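Local coordinates for plasmodesmata-located protein 5 (Arabidopsis thaliana, PDB 6GRE) that restricts plasmodesmatal permeability during salicylic acid-triggered immune responses by regulating callose deposition, and so modulates cell-to-cell trafficking, at residues V12-K17 / S91-G96; T37-T42 / T73-C78; T59-Y64 / N109-G114; K118-N123 / G198-S203; G164-S169 / C205-S210. All blocks are in the same frame, centred on the assembly; numbering follows the deposited sequence. Where two conformers were deposited one is given.

Contact 1. Residues V12-K17 / S91-G96; sequences VCSPAK and SNSYSG. With NAG (2-acetamido-2-deoxy-beta-D-glucopyranose), chain C.
Cys13 pairs with Gly96 as an antiparallel non-hydrogen-bonded pair, their CA atoms 4.6 Å apart, and a separate single bridge joins Lys17 to Ser93 after the register has shifted by one. Ser14 links the two. Ser14 N donates to Ser95 O, and Ser14 OG accepts from Ser95 N at 3.0 Å with an N-H...O angle of 164°. Ser14 OG in turn donates to Ala16 O at 2.9 Å, in the carbonyl plane. Ala16 O also takes Tyr94 N, so two donors grip it. Ser93 OG donates to Ser14 O at 2.6 Å, on a lone pair. This is the edge of the first Gnk2-homologous domain, where strand 10-13 borders the sheet and the Cys13-Cys90 disulfide ties it to the end of helix 72-90. Lys17 crosses the Asn92 side chain at about a right angle. Bends at chi2 (-49°) and chi4 (80°) bring Lys17 NZ to Asn92 OD1 at 3.0 Å, in the carbonyl plane. A water accepts from Lys17 NZ and donates to Ser93 OG. Ala16 CB lies 4.0 Å from Tyr94 CD2. The N-acetylglucosamine O5 sits over one face of the Tyr94 ring, offset toward its rim.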
# COMPACT_ATOMS: atom_id res chain seq x y z
N VAL A 12 -4.22 2.86 9.46
CA VAL A 12 -5.54 3.42 9.54
C VAL A 12 -6.45 2.38 10.20
O VAL A 12 -6.54 1.26 9.68
CB VAL A 12 -6.09 3.78 8.16
CG1 VAL A 12 -7.44 4.47 8.28
CG2 VAL A 12 -5.09 4.61 7.37
N CYS A 13 -7.15 2.79 11.26
CA CYS A 13 -7.96 1.90 12.13
C CYS A 13 -9.34 2.54 12.33
O CYS A 13 -9.42 3.68 12.77
CB CYS A 13 -7.28 1.69 13.48
SG CYS A 13 -5.51 1.32 13.40
N SER A 14 -10.42 1.84 11.99
CA SER A 14 -11.80 2.40 12.11
C SER A 14 -12.13 2.72 13.56
O SER A 14 -11.75 1.97 14.45
CB SER A 14 -12.83 1.47 11.53
OG SER A 14 -12.84 0.21 12.21
N PRO A 15 -12.83 3.85 13.85
CA PRO A 15 -13.45 4.05 15.16
C PRO A 15 -14.33 2.89 15.63
O PRO A 15 -14.29 2.53 16.79
CB PRO A 15 -14.33 5.29 14.94
CG PRO A 15 -13.57 6.08 13.90
CD PRO A 15 -12.95 5.03 12.98
N ALA A 16 -15.11 2.32 14.70
CA ALA A 16 -16.01 1.21 15.01
C ALA A 16 -15.19 -0.04 15.36
O ALA A 16 -14.26 -0.40 14.64
CB ALA A 16 -16.94 0.95 13.86
N LYS A 17 -15.59 -0.69 16.47
CA LYS A 17 -14.91 -1.87 17.03
C LYS A 17 -15.85 -3.08 17.02
O LYS A 17 -17.06 -2.94 17.20
CB LYS A 17 -14.44 -1.64 18.47
CG LYS A 17 -13.66 -0.37 18.74
CD LYS A 17 -12.51 -0.13 17.78
CE LYS A 17 -11.71 1.10 18.11
NZ LYS A 17 -10.75 0.85 19.21
N SER A 91 -5.96 -2.75 17.18
CA SER A 91 -6.64 -3.59 18.17
C SER A 91 -7.99 -4.11 17.64
O SER A 91 -8.02 -4.97 16.73
CB SER A 91 -6.78 -2.85 19.49
OG SER A 91 -7.60 -1.71 19.36
N ASN A 92 -9.10 -3.60 18.16
CA ASN A 92 -10.39 -4.22 17.88
C ASN A 92 -11.19 -3.45 16.81
O ASN A 92 -12.39 -3.62 16.72
CB ASN A 92 -11.19 -4.42 19.17
CG ASN A 92 -11.48 -3.14 19.90
OD1 ASN A 92 -10.92 -2.10 19.59
ND2 ASN A 92 -12.37 -3.20 20.88
N SER A 93 -10.50 -2.69 15.94
CA SER A 93 -11.15 -2.03 14.81
C SER A 93 -11.67 -3.05 13.80
O SER A 93 -10.96 -3.98 13.47
CB SER A 93 -10.20 -1.07 14.13
OG SER A 93 -9.98 0.07 14.94
N TYR A 94 -12.87 -2.82 13.26
CA TYR A 94 -13.37 -3.61 12.17
C TYR A 94 -12.47 -3.45 10.94
O TYR A 94 -12.22 -4.41 10.22
CB TYR A 94 -14.79 -3.20 11.75
CG TYR A 94 -15.89 -3.82 12.57
CD1 TYR A 94 -16.21 -5.15 12.43
CD2 TYR A 94 -16.64 -3.04 13.44
CE1 TYR A 94 -17.23 -5.73 13.18
CE2 TYR A 94 -17.66 -3.60 14.18
CZ TYR A 94 -17.95 -4.94 14.06
OH TYR A 94 -18.98 -5.48 14.80
N SER A 95 -11.99 -2.22 10.70
CA SER A 95 -11.18 -1.92 9.51
C SER A 95 -9.75 -1.56 9.94
O SER A 95 -9.54 -0.75 10.84
CB SER A 95 -11.81 -0.81 8.70
OG SER A 95 -13.23 -0.95 8.64
N GLY A 96 -8.76 -2.17 9.28
CA GLY A 96 -7.38 -1.91 9.57
C GLY A 96 -6.59 -1.92 8.26
O GLY A 96 -6.81 -2.76 7.39
C1 NAG C . -19.43 -2.86 9.40
C2 NAG C . -20.89 -3.14 9.04
C3 NAG C . -21.73 -1.89 9.19
C4 NAG C . -21.55 -1.34 10.59
C5 NAG C . -20.08 -1.20 10.98
C6 NAG C . -19.92 -0.92 12.47
C7 NAG C . -21.22 -4.89 7.39
C8 NAG C . -21.37 -5.23 5.94
N2 NAG C . -21.05 -3.61 7.68
O3 NAG C . -23.09 -2.24 8.95
O4 NAG C . -22.21 -0.06 10.68
O5 NAG C . -19.35 -2.40 10.74
O6 NAG C . -20.49 -2.01 13.23
O7 NAG C . -21.26 -5.76 8.25
O HOH W 1 -8.72 0.59 17.31

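Contact 2. Residues T37-T42 / T73-C78; sequences TSTAQT and TACSTC. With SO4 (sulfate ion), chain L.
The C-terminal end of helix 23-38 and the residues after it meet the first part of helix 72-90 in the first Gnk2-homologous domain, and Thr39 is the residue that reaches across. Thr39 CA is 5.3 Å from Ser76 CA. Thr39 OG1 and Ser76 OG stand 2.7 Å apart, hydroxyl to hydroxyl. Each hydroxyl also bonds to the backbone of its own helical region: Thr39 OG1 to Val36 O and Ser76 OG to Pro72 O. With chi1 at 64°, Thr39 splits its two branches. OG1 goes to Ser76, while CG2 turns to the sulfur of Cys75, with Thr39 CG2 and Cys75 SG 3.8 Å apart. Cys75 SG is bonded to Cys66, and Cys78 farther along is bonded to Cys103. These two disulfides fasten helix 72-90 to strands 60-66 and 103-108, part of the cysteine pattern of the DUF26 fold. Cys75 SG lies anti to its backbone N (chi1 -178°), which brings the sulfur against Thr39 CB and CG2. Ser38 O accepts from both Gln41 N and Thr42 N, which closes the chain round before Thr42. Thr42 OG1 bonds to Tyr44 O and lies 3.2 Å from O4 of a sulfate ion, probably from the crystallisation liquor, which also takes Arg43 N.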
# COMPACT_ATOMS: atom_id res chain seq x y z
N THR A 37 0.61 -17.17 5.05
CA THR A 37 0.70 -18.41 4.29
C THR A 37 0.82 -18.16 2.79
O THR A 37 1.61 -18.80 2.10
CB THR A 37 -0.54 -19.27 4.55
OG1 THR A 37 -0.52 -19.50 5.96
CG2 THR A 37 -0.54 -20.57 3.78
N SER A 38 -0.02 -17.25 2.28
CA SER A 38 -0.18 -16.98 0.86
C SER A 38 1.09 -16.38 0.23
O SER A 38 1.30 -16.53 -0.96
CB SER A 38 -1.38 -16.09 0.66
OG SER A 38 -1.65 -15.87 -0.72
N THR A 39 1.93 -15.73 1.04
CA THR A 39 3.12 -15.03 0.52
C THR A 39 4.10 -16.01 -0.13
O THR A 39 4.95 -15.60 -0.91
CB THR A 39 3.82 -14.24 1.62
OG1 THR A 39 4.31 -15.15 2.60
CG2 THR A 39 2.92 -13.22 2.28
N ALA A 40 3.98 -17.31 0.20
CA ALA A 40 4.81 -18.34 -0.41
C ALA A 40 4.51 -18.44 -1.91
O ALA A 40 5.39 -18.81 -2.69
CB ALA A 40 4.59 -19.66 0.29
N GLN A 41 3.28 -18.13 -2.32
CA GLN A 41 2.81 -18.34 -3.70
C GLN A 41 2.75 -17.03 -4.51
O GLN A 41 2.95 -17.05 -5.72
CB GLN A 41 1.42 -18.98 -3.70
CG GLN A 41 1.38 -20.35 -3.03
CD GLN A 41 0.52 -20.33 -1.78
OE1 GLN A 41 -0.69 -20.15 -1.85
NE2 GLN A 41 1.16 -20.50 -0.63
N THR A 42 2.43 -15.90 -3.88
CA THR A 42 2.07 -14.71 -4.64
C THR A 42 2.28 -13.45 -3.80
O THR A 42 2.22 -13.47 -2.58
CB THR A 42 0.62 -14.80 -5.12
OG1 THR A 42 0.33 -13.67 -5.95
CG2 THR A 42 -0.38 -14.86 -3.98
N THR A 73 10.52 -14.87 0.27
CA THR A 73 11.07 -14.78 1.64
C THR A 73 10.89 -13.36 2.20
O THR A 73 10.50 -13.19 3.35
CB THR A 73 12.54 -15.22 1.67
OG1 THR A 73 12.51 -16.60 1.34
CG2 THR A 73 13.20 -14.99 3.01
N ALA A 74 11.24 -12.36 1.39
CA ALA A 74 11.14 -10.96 1.79
C ALA A 74 9.66 -10.58 1.99
O ALA A 74 9.34 -9.82 2.89
CB ALA A 74 11.78 -10.09 0.74
N CYS A 75 8.79 -11.12 1.14
CA CYS A 75 7.35 -10.84 1.19
C CYS A 75 6.78 -11.45 2.48
O CYS A 75 6.07 -10.79 3.23
CB CYS A 75 6.68 -11.36 -0.07
SG CYS A 75 4.90 -11.03 -0.19
N SER A 76 7.15 -12.70 2.78
CA SER A 76 6.72 -13.34 4.04
C SER A 76 7.16 -12.51 5.25
O SER A 76 6.35 -12.27 6.14
CB SER A 76 7.24 -14.75 4.15
OG SER A 76 6.98 -15.44 2.95
N THR A 77 8.43 -12.09 5.28
CA THR A 77 8.96 -11.34 6.41
C THR A 77 8.17 -10.05 6.64
O THR A 77 7.82 -9.69 7.77
CB THR A 77 10.45 -11.04 6.22
OG1 THR A 77 11.11 -12.31 6.12
CG2 THR A 77 11.02 -10.21 7.35
N CYS A 78 7.90 -9.34 5.54
CA CYS A 78 7.19 -8.08 5.62
C CYS A 78 5.76 -8.30 6.12
O CYS A 78 5.31 -7.62 7.02
CB CYS A 78 7.17 -7.38 4.26
SG CYS A 78 6.56 -5.68 4.35
S SO4 L . 2.47 -11.62 -8.33
O1 SO4 L . 3.52 -10.63 -8.70
O2 SO4 L . 1.23 -10.94 -7.88
O3 SO4 L . 2.17 -12.47 -9.50
O4 SO4 L . 3.01 -12.49 -7.25

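Contact 3. Residues T59-Y64 / N109-G114; sequences TVYGIY and NKSFLG. With NAG (2-acetamido-2-deoxy-beta-D-glucopyranose), chain C.
Tyr61 projects from strand 60-66 against the backbone of residues 109-111, which runs from the edge of its ring to over one face. Tyr61 CB comes first, 3.7 Å from Lys110 O. At CG the nearest atoms are Ser111 N and Lys110 C. CD1 makes the tightest approach, with Tyr61 CD1 3.3 Å from Lys110 C. On the other rim, Tyr61 CD2 is 3.9 Å from Ser111 CB. Farther out, CE1 meets Lys110 CA and CE2 meets Ser111 CB, while CZ has Ser111 N as its nearest neighbour. That nitrogen sits 3.5 Å above the Tyr61 ring plane, over its centre. Ser111 CB adds a CH-pi contact to the same ring, 26° off the ring normal. In the five-stranded antiparallel sheet of the first Gnk2-homologous domain, strand 60-66 lies between strands 44-49 and 103-108, and residues 109-114 begin the loop from strand 103-108 to strand 120-125. Ile63 packs farther along the strand. Its CG1 meets the edge of the Phe112 ring in plane, with Ile63 CG1 3.9 Å from Phe112 CE1. Ile63 CG2 and Leu113 CD2 are 3.6 Å apart where the two side chains slide past each other in opposite directions. Arg106 makes a cation-pi contact with Phe112. Asn109 ND2 is covalently bonded to C1 of an N-acetylglucosamine, an N-linked glycan.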
# COMPACT_ATOMS: atom_id res chain seq x y z
N THR A 59 -18.23 -11.56 8.76
CA THR A 59 -17.43 -11.78 7.55
C THR A 59 -16.37 -10.68 7.43
O THR A 59 -16.68 -9.51 7.56
CB THR A 59 -18.33 -11.82 6.31
OG1 THR A 59 -19.17 -12.98 6.42
CG2 THR A 59 -17.55 -11.94 5.02
N VAL A 60 -15.14 -11.12 7.15
CA VAL A 60 -13.97 -10.23 6.99
C VAL A 60 -13.45 -10.36 5.57
O VAL A 60 -13.37 -11.42 5.03
CB VAL A 60 -12.81 -10.55 7.95
CG1 VAL A 60 -11.88 -9.32 8.07
CG2 VAL A 60 -13.26 -11.06 9.30
N TYR A 61 -13.04 -9.22 5.00
CA TYR A 61 -12.49 -9.12 3.67
C TYR A 61 -11.10 -8.49 3.79
O TYR A 61 -10.94 -7.51 4.49
CB TYR A 61 -13.36 -8.23 2.78
CG TYR A 61 -14.80 -8.68 2.68
CD1 TYR A 61 -15.72 -8.32 3.65
CD2 TYR A 61 -15.23 -9.45 1.62
CE1 TYR A 61 -17.04 -8.72 3.57
CE2 TYR A 61 -16.56 -9.86 1.52
CZ TYR A 61 -17.46 -9.49 2.50
OH TYR A 61 -18.76 -9.91 2.41
N GLY A 62 -10.14 -9.04 3.06
CA GLY A 62 -8.82 -8.45 3.15
C GLY A 62 -7.95 -8.74 1.96
O GLY A 62 -8.21 -9.63 1.13
N ILE A 63 -6.87 -7.97 1.91
CA ILE A 63 -5.79 -8.21 0.97
C ILE A 63 -4.45 -8.05 1.69
O ILE A 63 -4.35 -7.35 2.72
CB ILE A 63 -5.85 -7.24 -0.23
CG1 ILE A 63 -5.55 -5.79 0.19
CG2 ILE A 63 -7.16 -7.35 -0.97
CD1 ILE A 63 -5.29 -4.83 -0.96
N TYR A 64 -3.41 -8.64 1.10
CA TYR A 64 -2.07 -8.11 1.31
C TYR A 64 -1.44 -7.85 -0.05
O TYR A 64 -1.86 -8.39 -1.07
CB TYR A 64 -1.17 -9.08 2.08
CG TYR A 64 -0.79 -10.29 1.27
CD1 TYR A 64 -1.64 -11.39 1.23
CD2 TYR A 64 0.39 -10.35 0.55
CE1 TYR A 64 -1.33 -12.51 0.47
CE2 TYR A 64 0.71 -11.46 -0.21
CZ TYR A 64 -0.15 -12.55 -0.26
OH TYR A 64 0.15 -13.66 -0.99
N ASN A 109 -14.90 -4.97 7.04
CA ASN A 109 -16.11 -5.79 7.24
C ASN A 109 -17.07 -5.66 6.03
O ASN A 109 -18.21 -6.04 6.10
CB ASN A 109 -16.79 -5.44 8.57
CG ASN A 109 -17.52 -4.12 8.54
OD1 ASN A 109 -17.13 -3.18 7.84
ND2 ASN A 109 -18.60 -4.04 9.30
N LYS A 110 -16.56 -5.12 4.92
CA LYS A 110 -17.22 -5.14 3.64
C LYS A 110 -16.13 -5.20 2.58
O LYS A 110 -14.98 -4.85 2.85
CB LYS A 110 -18.08 -3.88 3.47
CG LYS A 110 -17.30 -2.58 3.44
CD LYS A 110 -18.15 -1.34 3.34
CE LYS A 110 -17.34 -0.07 3.54
NZ LYS A 110 -16.62 -0.07 4.84
N SER A 111 -16.47 -5.69 1.40
CA SER A 111 -15.50 -5.76 0.32
C SER A 111 -15.12 -4.35 -0.12
O SER A 111 -15.96 -3.46 -0.22
CB SER A 111 -16.02 -6.55 -0.83
OG SER A 111 -15.04 -6.69 -1.84
N PHE A 112 -13.82 -4.15 -0.37
CA PHE A 112 -13.30 -2.92 -0.99
C PHE A 112 -12.64 -3.26 -2.33
O PHE A 112 -12.03 -2.37 -2.92
CB PHE A 112 -12.32 -2.20 -0.05
CG PHE A 112 -11.23 -3.08 0.51
CD1 PHE A 112 -10.09 -3.39 -0.21
CD2 PHE A 112 -11.36 -3.63 1.78
CE1 PHE A 112 -9.11 -4.23 0.30
CE2 PHE A 112 -10.38 -4.46 2.30
CZ PHE A 112 -9.25 -4.76 1.57
N LEU A 113 -12.76 -4.50 -2.83
CA LEU A 113 -12.08 -4.90 -4.08
C LEU A 113 -12.64 -4.13 -5.26
O LEU A 113 -13.87 -4.07 -5.49
CB LEU A 113 -12.21 -6.40 -4.35
CG LEU A 113 -11.62 -7.34 -3.32
CD1 LEU A 113 -11.79 -8.77 -3.78
CD2 LEU A 113 -10.14 -7.05 -3.03
N GLY A 114 -11.73 -3.51 -6.02
CA GLY A 114 -12.10 -2.77 -7.20
C GLY A 114 -12.82 -1.46 -6.94
O GLY A 114 -13.34 -0.83 -7.86
C1 NAG C . -19.43 -2.86 9.40
C2 NAG C . -20.89 -3.14 9.04
C3 NAG C . -21.73 -1.89 9.19
C4 NAG C . -21.55 -1.34 10.59
C5 NAG C . -20.08 -1.20 10.98
C6 NAG C . -19.92 -0.92 12.47
C7 NAG C . -21.22 -4.89 7.39
C8 NAG C . -21.37 -5.23 5.94
N2 NAG C . -21.05 -3.61 7.68
O3 NAG C . -23.09 -2.24 8.95
O4 NAG C . -22.21 -0.06 10.68
O5 NAG C . -19.35 -2.40 10.74
O6 NAG C . -20.49 -2.01 13.23
O7 NAG C . -21.26 -5.76 8.25
O HOH W 2 -19.13 -8.47 7.62

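Contact 4. Residues K118-N123 / G198-S203; sequences KTLILN and GYVYLS. With EDO (1,2-ethanediol), chain G.
Backbone bonds pair Leu122 with Tyr201 across antiparallel strands, Tyr201 N donating to Leu122 O at 2.8 Å. Tyr201 O receives two donors in its carbonyl plane: Ile121 N at 2.9 Å and Leu122 N at 3.1 Å. This is a classic beta bulge, with Ile121 and Leu122 both facing Tyr201. Ser203 N closes the end on Thr119 O. One side-chain bond is added: Asn123 ND2 reaches Tyr199 O at 2.9 Å, from 41° out of the carbonyl plane. Asn123 CG stands anti to its backbone N (chi1 172°), which also lays the amide beside Val200 CG2. Among apolar contacts, Leu120 and Leu202 cross at about a right angle, with Leu120 CD1 3.9 Å from Leu202 CD2. Leu122 CD2 lies 3.7 Å from Tyr199 CE1. Tyr199 OH hydrogen-bonds O1 of an ethanediol, probably from the crystallisation liquor, at 2.8 Å. Tyr201 OH bonds to Arg208, and Ser203 OG to Arg106. Strand 120-125 is one of the two outermost strands of the second domain's sheet. Helix 174-192 covers the Asn123, Val200 and Leu202 side, while Ile121 and Tyr201 touch strand 96-99 of the first domain.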
# COMPACT_ATOMS: atom_id res chain seq x y z
N LYS A 118 -8.91 7.58 -4.23
CA LYS A 118 -7.76 8.43 -4.50
C LYS A 118 -7.51 9.39 -3.34
O LYS A 118 -6.73 10.33 -3.49
CB LYS A 118 -7.97 9.17 -5.83
CG LYS A 118 -8.06 8.23 -7.02
CD LYS A 118 -8.08 8.93 -8.34
CE LYS A 118 -9.32 9.78 -8.53
NZ LYS A 118 -9.22 10.56 -9.79
N THR A 119 -8.23 9.23 -2.23
CA THR A 119 -8.09 10.17 -1.11
C THR A 119 -6.67 10.10 -0.55
O THR A 119 -6.06 9.03 -0.43
CB THR A 119 -9.12 9.95 -0.00
OG1 THR A 119 -9.00 8.67 0.57
CG2 THR A 119 -10.54 10.11 -0.49
N LEU A 120 -6.17 11.28 -0.14
CA LEU A 120 -4.86 11.37 0.45
C LEU A 120 -4.84 10.78 1.86
O LEU A 120 -5.74 11.05 2.68
CB LEU A 120 -4.45 12.83 0.52
CG LEU A 120 -3.09 13.03 1.19
CD1 LEU A 120 -1.98 12.56 0.26
CD2 LEU A 120 -2.89 14.48 1.59
N ILE A 121 -3.83 9.94 2.13
CA ILE A 121 -3.50 9.54 3.46
C ILE A 121 -2.30 10.35 3.95
O ILE A 121 -2.40 11.04 4.96
CB ILE A 121 -3.27 8.03 3.57
CG1 ILE A 121 -4.54 7.29 3.16
CG2 ILE A 121 -2.80 7.67 4.97
CD1 ILE A 121 -4.41 5.80 3.11
N LEU A 122 -1.16 10.28 3.27
CA LEU A 122 0.07 10.84 3.81
C LEU A 122 0.97 11.29 2.66
O LEU A 122 1.22 10.55 1.72
CB LEU A 122 0.80 9.76 4.61
CG LEU A 122 2.24 10.08 5.03
CD1 LEU A 122 2.26 11.23 6.02
CD2 LEU A 122 2.90 8.88 5.66
N ASN A 123 1.46 12.52 2.73
CA ASN A 123 2.42 13.07 1.79
C ASN A 123 3.51 13.77 2.60
O ASN A 123 3.22 14.69 3.36
CB ASN A 123 1.72 14.02 0.82
CG ASN A 123 2.58 14.83 -0.12
OD1 ASN A 123 2.11 15.85 -0.60
ND2 ASN A 123 3.80 14.41 -0.38
N GLY A 198 10.58 12.22 -1.61
CA GLY A 198 9.26 12.47 -1.07
C GLY A 198 8.35 11.31 -1.38
O GLY A 198 8.70 10.39 -2.14
N TYR A 199 7.18 11.31 -0.78
CA TYR A 199 6.25 10.22 -0.97
C TYR A 199 4.82 10.71 -0.87
O TYR A 199 4.52 11.63 -0.11
CB TYR A 199 6.48 9.04 -0.03
CG TYR A 199 6.68 9.34 1.43
CD1 TYR A 199 5.62 9.62 2.28
CD2 TYR A 199 7.95 9.28 1.99
CE1 TYR A 199 5.81 9.80 3.65
CE2 TYR A 199 8.16 9.49 3.34
CZ TYR A 199 7.09 9.76 4.16
OH TYR A 199 7.35 9.98 5.50
N VAL A 200 3.94 10.10 -1.66
CA VAL A 200 2.52 10.35 -1.62
C VAL A 200 1.83 9.00 -1.50
O VAL A 200 1.92 8.17 -2.43
CB VAL A 200 2.02 11.05 -2.89
CG1 VAL A 200 0.51 11.15 -2.93
CG2 VAL A 200 2.64 12.41 -3.07
N TYR A 201 1.06 8.81 -0.45
CA TYR A 201 0.27 7.62 -0.21
C TYR A 201 -1.19 8.05 -0.31
O TYR A 201 -1.65 8.84 0.55
CB TYR A 201 0.59 7.00 1.16
CG TYR A 201 1.94 6.34 1.21
CD1 TYR A 201 2.12 5.04 0.77
CD2 TYR A 201 3.06 7.04 1.61
CE1 TYR A 201 3.37 4.43 0.75
CE2 TYR A 201 4.32 6.46 1.59
CZ TYR A 201 4.47 5.18 1.11
OH TYR A 201 5.73 4.65 1.11
N LEU A 202 -1.88 7.53 -1.32
CA LEU A 202 -3.33 7.65 -1.43
C LEU A 202 -3.94 6.35 -0.94
O LEU A 202 -3.28 5.35 -0.72
CB LEU A 202 -3.73 7.93 -2.88
CG LEU A 202 -3.04 9.12 -3.53
CD1 LEU A 202 -3.58 9.32 -4.95
CD2 LEU A 202 -3.16 10.41 -2.71
N SER A 203 -5.26 6.34 -0.81
CA SER A 203 -5.86 5.17 -0.26
C SER A 203 -5.51 3.89 -1.05
O SER A 203 -5.22 2.86 -0.46
CB SER A 203 -7.35 5.36 -0.16
OG SER A 203 -7.94 4.22 0.42
C1 EDO G . 10.16 10.21 7.52
O1 EDO G . 10.07 9.82 6.15
C2 EDO G . 11.13 11.37 7.67
O2 EDO G . 12.48 10.91 7.61

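Contact 5. Residues G164-S169 / C205-S210; sequences GVAQCS and CYARFS
Gln167 CB lies over one face of the Tyr206 ring, 4.2 Å from its centroid and 27° off the normal, a CH-pi contact. The two side chains start from a hydrogen-bonded antiparallel pair and cross at an angle. Tyr206 has CG between its backbone N and carbonyl carbon (chi1 70°), which swings the ring toward the neighbouring strand. There it also lies side by side with Val165, the two pointing the same way, and Val165 CG1 is 4.1 Å from Tyr206 CE1. Arg208 extends on the same face. Its chain runs straight from CG to NE, passing Val165, with Arg208 NE 4.2 Å from Val165 CB. Tyr206 OH sits 3.2 Å above one face of the Arg208 guanidinium, toward its rim. NH1 and NH2 of Arg208 bond to Tyr201 OH and to Glu101 O of the first domain. The opposite face carries Ala166, Ala207 and the two cysteines, with Phe209 at one end. Ala166 CB and Ala207 CB are 4.2 Å apart, and Cys168 SG is 4.0 Å from Cys205 CB. Helix 174-192 packs on them, Leu181 touching Ala166, Cys168 and Cys205. Backbone bonds hold both hydrogen-bonded pairs, such as Arg208 N to Val165 O at 2.8 Å. The strands run antiparallel at 171° within a five-stranded sheet. Disulfides Cys168-Cys177 and Cys205-Cys180 tie both to the helix, as is typical of the Gnk2-like (DUF26) domain.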
# COMPACT_ATOMS: atom_id res chain seq x y z
N GLY A 164 12.66 6.02 -8.21
CA GLY A 164 11.23 6.18 -7.98
C GLY A 164 10.53 4.85 -7.99
O GLY A 164 10.95 3.90 -8.68
N VAL A 165 9.47 4.76 -7.20
CA VAL A 165 8.63 3.59 -7.11
C VAL A 165 7.18 4.05 -7.07
O VAL A 165 6.83 4.99 -6.34
CB VAL A 165 8.95 2.73 -5.87
CG1 VAL A 165 8.06 1.50 -5.74
CG2 VAL A 165 10.41 2.34 -5.82
N ALA A 166 6.33 3.34 -7.78
CA ALA A 166 4.86 3.60 -7.68
C ALA A 166 4.14 2.27 -7.65
O ALA A 166 4.55 1.32 -8.32
CB ALA A 166 4.34 4.43 -8.80
N GLN A 167 3.09 2.15 -6.86
CA GLN A 167 2.36 0.87 -6.80
C GLN A 167 0.89 1.17 -6.55
O GLN A 167 0.54 2.06 -5.75
CB GLN A 167 2.85 -0.10 -5.71
CG GLN A 167 2.28 -1.53 -5.84
CD GLN A 167 3.00 -2.73 -5.21
OE1 GLN A 167 3.07 -3.90 -5.73
NE2 GLN A 167 3.46 -2.50 -4.01
N CYS A 168 0.03 0.44 -7.26
CA CYS A 168 -1.40 0.41 -7.04
C CYS A 168 -1.79 -0.82 -6.25
O CYS A 168 -1.24 -1.89 -6.47
CB CYS A 168 -2.14 0.24 -8.34
SG CYS A 168 -1.97 1.74 -9.31
N SER A 169 -2.79 -0.68 -5.38
CA SER A 169 -3.41 -1.82 -4.77
C SER A 169 -3.83 -2.80 -5.88
O SER A 169 -4.42 -2.39 -6.87
CB SER A 169 -4.56 -1.33 -3.95
OG SER A 169 -5.10 -2.34 -3.12
N CYS A 205 -3.21 3.72 -3.82
CA CYS A 205 -1.95 3.69 -4.55
C CYS A 205 -0.94 4.62 -3.88
O CYS A 205 -1.29 5.45 -3.03
CB CYS A 205 -2.10 4.07 -6.02
SG CYS A 205 -2.54 5.79 -6.31
N TYR A 206 0.32 4.50 -4.30
CA TYR A 206 1.34 5.41 -3.81
C TYR A 206 2.40 5.67 -4.88
O TYR A 206 2.57 4.87 -5.80
CB TYR A 206 2.02 4.92 -2.52
CG TYR A 206 2.92 3.71 -2.64
CD1 TYR A 206 4.20 3.84 -3.15
CD2 TYR A 206 2.54 2.46 -2.19
CE1 TYR A 206 5.06 2.76 -3.23
CE2 TYR A 206 3.40 1.38 -2.23
CZ TYR A 206 4.68 1.54 -2.75
OH TYR A 206 5.51 0.47 -2.85
N ALA A 207 3.10 6.78 -4.72
CA ALA A 207 4.25 7.08 -5.56
C ALA A 207 5.31 7.72 -4.65
O ALA A 207 4.96 8.55 -3.80
CB ALA A 207 3.88 8.00 -6.68
N ARG A 208 6.58 7.35 -4.83
CA ARG A 208 7.61 7.89 -3.98
C ARG A 208 8.93 7.94 -4.74
O ARG A 208 9.13 7.21 -5.74
CB ARG A 208 7.75 7.05 -2.71
CG ARG A 208 8.12 5.59 -2.91
CD ARG A 208 8.03 4.81 -1.59
NE ARG A 208 8.50 3.44 -1.76
CZ ARG A 208 8.02 2.36 -1.12
NH1 ARG A 208 7.01 2.45 -0.28
NH2 ARG A 208 8.60 1.18 -1.32
N PHE A 209 9.82 8.79 -4.29
CA PHE A 209 11.14 8.85 -4.88
C PHE A 209 12.17 9.21 -3.82
O PHE A 209 11.86 9.78 -2.77
CB PHE A 209 11.23 9.78 -6.09
CG PHE A 209 11.41 11.24 -5.78
CD1 PHE A 209 10.36 11.96 -5.28
CD2 PHE A 209 12.59 11.91 -6.07
CE1 PHE A 209 10.51 13.30 -4.98
CE2 PHE A 209 12.73 13.26 -5.82
CZ PHE A 209 11.68 13.96 -5.29
N SER A 210 13.42 8.87 -4.13
CA SER A 210 14.53 9.16 -3.23
C SER A 210 15.69 9.68 -4.07
O SER A 210 15.83 9.32 -5.22
CB SER A 210 14.92 7.94 -2.43
OG SER A 210 15.24 6.85 -3.30

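Contacts 1, 2 and 3 belong to the first Gnk2-homologous domain, and contacts 4 and 5 to the second. Contacts 1 and 3 have centres 13 Å apart and touch where Tyr94 CD1 lies 3.9 Å from Asn109 CB, and both meet the N-acetylglucosamine on Asn109. Contact 2 joins contact 3 through Tyr64 OH, 2.6 Å from Thr42 O. Contacts 4 and 5 share a sheet, their strands 198-202 and 205-211 being neighbours, with centres 10 Å apart. One touch between the domains is Ile63 CD1 of contact 3, 3.3 Å from Ser169 OG of contact 5. Val12 of contact 1 and Ile121 and Ser203 of contact 4 line one pocket, which holds 2-(2-ethoxyethoxy)ethanol.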